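Long-range contacts in mandelate racemase/muconate lactonizing enzyme family protein (Azoarcus sp., PDB 2QDE), which belongs to the enolase superfamily, joining an N-terminal capping domain to a modified TIM barrel that carries a barium ion in this model: residues 54-59 against 245-250; 268-273 against 297-302. All coordinates share one frame; numbering follows the deposited sequence.

Contact 1 of 2, residues 54-59 against 245-250; sequences SSWYRG and ADESAQ. With BA (barium ion), chain I.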
loop_
_atom_site.group_PDB
_atom_site.type_symbol
_atom_site.label_atom_id
_atom_site.label_comp_id
_atom_site.label_asym_id
_atom_site.label_seq_id
_atom_site.Cartn_x
_atom_site.Cartn_y
_atom_site.Cartn_z
ATOM N N SER A 54 -36.338 8.628 9.863
ATOM C CA SER A 54 -35.863 9.345 8.681
ATOM C C SER A 54 -35.546 8.378 7.544
ATOM O O SER A 54 -34.626 7.565 7.655
ATOM C CB SER A 54 -34.607 10.148 9.039
ATOM O OG SER A 54 -34.001 10.685 7.878
ATOM N N SER A 55 -36.289 8.481 6.447
ATOM C CA SER A 55 -36.082 7.586 5.316
ATOM C C SER A 55 -34.660 7.617 4.769
ATOM O O SER A 55 -34.089 6.574 4.448
ATOM C CB SER A 55 -37.063 7.913 4.182
ATOM O OG SER A 55 -36.791 9.181 3.622
ATOM N N TRP A 56 -34.088 8.810 4.663
ATOM C CA TRP A 56 -32.739 8.951 4.123
ATOM C C TRP A 56 -31.610 8.735 5.128
ATOM O O TRP A 56 -30.586 8.158 4.779
ATOM C CB TRP A 56 -32.569 10.323 3.471
ATOM C CG TRP A 56 -32.833 11.451 4.406
ATOM C CD1 TRP A 56 -34.032 12.063 4.634
ATOM C CD2 TRP A 56 -31.882 12.094 5.259
ATOM N NE1 TRP A 56 -33.886 13.054 5.580
ATOM C CE2 TRP A 56 -32.575 13.092 5.979
ATOM C CE3 TRP A 56 -30.509 11.923 5.488
ATOM C CZ2 TRP A 56 -31.938 13.921 6.912
ATOM C CZ3 TRP A 56 -29.873 12.750 6.420
ATOM C CH2 TRP A 56 -30.590 13.736 7.119
ATOM N N TYR A 57 -31.784 9.186 6.366
ATOM C CA TYR A 57 -30.722 9.016 7.362
ATOM C C TYR A 57 -30.574 7.586 7.884
ATOM O O TYR A 57 -29.462 7.065 7.982
ATOM C CB TYR A 57 -30.937 9.946 8.561
ATOM C CG TYR A 57 -29.791 9.888 9.548
ATOM C CD1 TYR A 57 -28.586 10.543 9.285
ATOM C CD2 TYR A 57 -29.887 9.131 10.715
ATOM C CE1 TYR A 57 -27.501 10.446 10.163
ATOM C CE2 TYR A 57 -28.807 9.022 11.601
ATOM C CZ TYR A 57 -27.618 9.685 11.314
ATOM O OH TYR A 57 -26.552 9.590 12.172
ATOM N N ARG A 58 -31.697 6.963 8.228
ATOM C CA ARG A 58 -31.692 5.607 8.768
ATOM C C ARG A 58 -32.372 4.587 7.843
ATOM O O ARG A 58 -31.947 3.437 7.755
ATOM C CB ARG A 58 -32.383 5.610 10.139
ATOM C CG ARG A 58 -32.335 4.290 10.906
ATOM C CD ARG A 58 -30.987 4.086 11.589
ATOM N NE ARG A 58 -29.912 3.832 10.641
ATOM C CZ ARG A 58 -29.788 2.718 9.926
ATOM N NH1 ARG A 58 -30.677 1.735 10.051
ATOM N NH2 ARG A 58 -28.778 2.590 9.071
ATOM N N GLY A 59 -33.432 5.006 7.160
ATOM C CA GLY A 59 -34.135 4.097 6.272
ATOM C C GLY A 59 -35.194 3.250 6.969
ATOM O O GLY A 59 -35.762 2.332 6.366
ATOM N N ALA A 245 -17.153 12.693 9.997
ATOM C CA ALA A 245 -18.037 11.684 9.432
ATOM C C ALA A 245 -19.208 11.340 10.352
ATOM O O ALA A 245 -19.021 11.125 11.549
ATOM C CB ALA A 245 -17.245 10.426 9.131
ATOM N N ASP A 246 -20.414 11.304 9.791
ATOM C CA ASP A 246 -21.600 10.936 10.557
ATOM C C ASP A 246 -22.168 9.699 9.880
ATOM O O ASP A 246 -21.919 8.573 10.314
ATOM C CB ASP A 246 -22.641 12.059 10.550
ATOM C CG ASP A 246 -23.943 11.661 11.240
ATOM O OD1 ASP A 246 -24.045 10.528 11.768
ATOM O OD2 ASP A 246 -24.873 12.495 11.255
ATOM N N GLU A 247 -22.905 9.919 8.796
ATOM C CA GLU A 247 -23.497 8.826 8.049
ATOM C C GLU A 247 -22.479 7.743 7.692
ATOM O O GLU A 247 -22.807 6.562 7.709
ATOM C CB GLU A 247 -24.175 9.352 6.776
ATOM C CG GLU A 247 -25.503 10.062 7.029
ATOM C CD GLU A 247 -25.356 11.547 7.338
ATOM O OE1 GLU A 247 -24.307 11.966 7.876
ATOM O OE2 GLU A 247 -26.311 12.297 7.042
ATOM N N SER A 248 -21.249 8.142 7.374
ATOM C CA SER A 248 -20.206 7.179 7.024
ATOM C C SER A 248 -19.793 6.306 8.204
ATOM O O SER A 248 -19.370 5.165 8.014
ATOM C CB SER A 248 -18.967 7.893 6.478
ATOM O OG SER A 248 -19.244 8.516 5.236
ATOM N N ALA A 249 -19.919 6.844 9.417
ATOM C CA ALA A 249 -19.544 6.128 10.637
ATOM C C ALA A 249 -20.730 5.452 11.312
ATOM O O ALA A 249 -21.263 5.955 12.308
ATOM C CB ALA A 249 -18.880 7.086 11.615
ATOM N N GLN A 250 -21.131 4.302 10.785
ATOM C CA GLN A 250 -22.260 3.579 11.353
ATOM C C GLN A 250 -21.878 2.256 12.021
ATOM O O GLN A 250 -22.187 2.027 13.195
ATOM C CB GLN A 250 -23.302 3.327 10.261
ATOM C CG GLN A 250 -24.504 2.531 10.718
ATOM C CD GLN A 250 -25.453 2.242 9.579
ATOM O OE1 GLN A 250 -25.974 3.162 8.942
ATOM N NE2 GLN A 250 -25.682 0.966 9.311
HETATM BA BA BA I . -25.664 14.509 9.715
HETATM O O HOH W 1 -27.909 5.744 10.139
HETATM O O HOH W 2 -28.097 0.114 7.485
#
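Tyr57 and Asp246 meet because each side chain leaves its backbone with CG anti to N (chi1 -175° and 175°), which sends the phenol and the carboxylate into the interface between the capping domain and the barrel of this enolase-superfamily fold. Segment 245-250 is the loop at the C-terminal end of barrel strand 243-245, turned by a type I beta turn from Asp246 to Ala249. Tyr57 OH donates to Asp246 OD1 at 2.7 Å, reaching the oxygen on its syn side and somewhat out of the carboxylate plane. The same carboxylate bridges to the metal: OD2 of Asp246 binds the barium ion at 2.7 Å, beside Asp195, Asn197 and Glu221, while OD1 also pairs with Lys273. A bend in Glu247 (chi2 87°) folds its carboxylate back so that OE2 lies in plane at the edge of the Tyr57 ring, 3.6 Å from CD1, and likewise at the rim of the Trp56 indole. At the other end of the contact the guanidinium of Arg58, whose main polar partner is Glu60, stands almost perpendicular to the Gln250 amide. Its NH2 reaches Gln250 OE1 at 2.9 Å, a weak, bent bond. Two waters lie beside this pair: one accepts from both Arg58 NH2 (3.0 Å) and Gln250 NE2 (3.1 Å), and the other accepts from Arg58 NE at 2.8 Å.

Contact 2 of 2, residues 268-273 against 297-302; sequences MIKTQK and GCMVGS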
loop_
_atom_site.group_PDB
_atom_site.type_symbol
_atom_site.label_atom_id
_atom_site.label_comp_id
_atom_site.label_asym_id
_atom_site.label_seq_id
_atom_site.Cartn_x
_atom_site.Cartn_y
_atom_site.Cartn_z
ATOM N N MET A 268 -19.337 11.729 14.387
ATOM C CA MET A 268 -20.605 12.025 15.050
ATOM C C MET A 268 -21.272 10.673 15.269
ATOM O O MET A 268 -21.148 9.770 14.441
ATOM C CB MET A 268 -21.558 12.880 14.200
ATOM C CG MET A 268 -20.981 13.545 12.977
ATOM S SD MET A 268 -19.718 14.758 13.317
ATOM C CE MET A 268 -20.423 15.600 14.693
ATOM N N ILE A 269 -21.980 10.528 16.378
ATOM C CA ILE A 269 -22.667 9.278 16.642
ATOM C C ILE A 269 -24.111 9.542 17.061
ATOM O O ILE A 269 -24.449 10.639 17.493
ATOM C CB ILE A 269 -21.962 8.492 17.775
ATOM C CG1 ILE A 269 -22.576 7.096 17.921
ATOM C CG2 ILE A 269 -22.095 9.248 19.093
ATOM C CD1 ILE A 269 -21.945 6.259 19.018
ATOM N N LYS A 270 -24.963 8.537 16.884
ATOM C CA LYS A 270 -26.357 8.592 17.331
ATOM C C LYS A 270 -26.590 7.186 17.853
ATOM O O LYS A 270 -26.214 6.214 17.199
ATOM C CB LYS A 270 -27.341 8.899 16.191
ATOM C CG LYS A 270 -27.346 10.353 15.736
ATOM C CD LYS A 270 -28.572 10.659 14.888
ATOM C CE LYS A 270 -28.570 12.100 14.378
ATOM N NZ LYS A 270 -27.424 12.365 13.479
ATOM N N THR A 271 -27.179 7.066 19.036
ATOM C CA THR A 271 -27.428 5.750 19.601
ATOM C C THR A 271 -28.267 4.882 18.668
ATOM O O THR A 271 -28.085 3.672 18.619
ATOM C CB THR A 271 -28.108 5.849 20.987
ATOM O OG1 THR A 271 -29.195 6.777 20.927
ATOM C CG2 THR A 271 -27.107 6.324 22.026
ATOM N N GLN A 272 -29.171 5.499 17.914
ATOM C CA GLN A 272 -30.006 4.736 16.991
ATOM C C GLN A 272 -29.225 4.275 15.757
ATOM O O GLN A 272 -29.549 3.254 15.155
ATOM C CB GLN A 272 -31.230 5.560 16.561
ATOM C CG GLN A 272 -32.214 5.832 17.692
ATOM C CD GLN A 272 -31.971 7.155 18.387
ATOM O OE1 GLN A 272 -30.844 7.659 18.423
ATOM N NE2 GLN A 272 -33.032 7.725 18.957
ATOM N N LYS A 273 -28.198 5.027 15.378
ATOM C CA LYS A 273 -27.390 4.652 14.223
ATOM C C LYS A 273 -26.497 3.479 14.609
ATOM O O LYS A 273 -26.368 2.500 13.865
ATOM C CB LYS A 273 -26.530 5.834 13.772
ATOM C CG LYS A 273 -25.617 5.528 12.596
ATOM C CD LYS A 273 -24.783 6.744 12.190
ATOM C CE LYS A 273 -23.905 7.246 13.337
ATOM N NZ LYS A 273 -22.995 8.347 12.897
ATOM N N GLY A 297 -25.498 13.000 18.456
ATOM C CA GLY A 297 -26.694 13.720 18.077
ATOM C C GLY A 297 -27.910 12.988 18.614
ATOM O O GLY A 297 -27.857 12.370 19.677
ATOM N N CYS A 298 -29.010 13.050 17.880
ATOM C CA CYS A 298 -30.223 12.377 18.301
ATOM C C CYS A 298 -31.175 12.283 17.127
ATOM O O CYS A 298 -30.954 12.906 16.089
ATOM C CB CYS A 298 -30.908 13.161 19.423
ATOM S SG CYS A 298 -31.686 14.707 18.865
ATOM N N MET A 299 -32.213 11.473 17.295
ATOM C CA MET A 299 -33.263 11.331 16.297
ATOM C C MET A 299 -34.404 12.048 17.021
ATOM O O MET A 299 -35.225 11.415 17.681
ATOM C CB MET A 299 -33.611 9.852 16.079
ATOM C CG MET A 299 -32.453 8.996 15.548
ATOM S SD MET A 299 -32.027 9.328 13.826
ATOM C CE MET A 299 -33.248 8.342 12.978
ATOM N N VAL A 300 -34.403 13.375 16.928
ATOM C CA VAL A 300 -35.383 14.246 17.582
ATOM C C VAL A 300 -36.567 13.526 18.223
ATOM O O VAL A 300 -37.460 13.019 17.531
ATOM C CB VAL A 300 -35.923 15.298 16.604
ATOM C CG1 VAL A 300 -36.936 16.193 17.312
ATOM C CG2 VAL A 300 -34.770 16.130 16.065
ATOM N N GLY A 301 -36.570 13.505 19.551
ATOM C CA GLY A 301 -37.635 12.842 20.275
ATOM C C GLY A 301 -37.912 13.443 21.640
ATOM O O GLY A 301 -37.378 14.494 21.997
ATOM N N SER A 302 -38.750 12.749 22.403
ATOM C CA SER A 302 -39.158 13.168 23.735
ATOM C C SER A 302 -38.013 13.083 24.730
ATOM O O SER A 302 -36.888 12.760 24.364
ATOM C CB SER A 302 -40.280 12.261 24.225
ATOM O OG SER A 302 -39.778 10.943 24.422
HETATM O O HOH W 3 -28.461 9.473 19.694
#
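Gly297 N donates to Ile269 O at 2.8 Å, a nearly straight bond that extends the parallel pairing of neighbouring barrel strands 266-269 and 294-296 into the loop beyond them. Next to it the aliphatic part of Lys270 runs over the Gly297-Cys298 backbone, with CE 3.0 Å from Cys298 O. Farther along, the side chains of Gln272 and Met299 lie antiparallel alongside one another, and Met299 CG comes within 3.4 Å of the amide carbon CD of Gln272. Met299 also brings SD alongside CD of Lys270. A water ties the turn together, accepting from Thr271 N at 2.8 Å and lying 3.0 Å from Gly297 O. In the next shell, Gln272 NE2 is held by Ala50 O and by Glu305, whose carboxylate also receives Met299 N; one acidic group thus anchors both partners of the Gln272-Met299 pair. Lys273 NZ turns back to Met268 O (2.8 Å), meeting it from above the carbonyl plane. The ammonium end of Lys270 makes a weak bond to Tyr57 OH. Loops at the C-terminal ends of parallel barrel strands form the active-site mouth of TIM barrels, and here the Lys270 side chain lies about 5 Å from the barium ion.

From the N terminus, the chain first builds the capping domain, whose loop after strand 45-49 supplies residues 54-59. Contact 1 closes only after a further 185 residues, when the loop following strand 243-245 meets that segment and ties cap to barrel. Contact 2 then opens and closes within the barrel, spanning helix 277-290 between strands 266-269 and 294-296, so the two loops follow in series, neither nested nor crossed. Their centres lie about 10 Å apart and they touch directly: Ala245 O is 2.9 Å from Met268 N, a probable hydrogen bond, and CG of Met268 packs on CB of Asp246. Together they join the cap to three successive barrel strands.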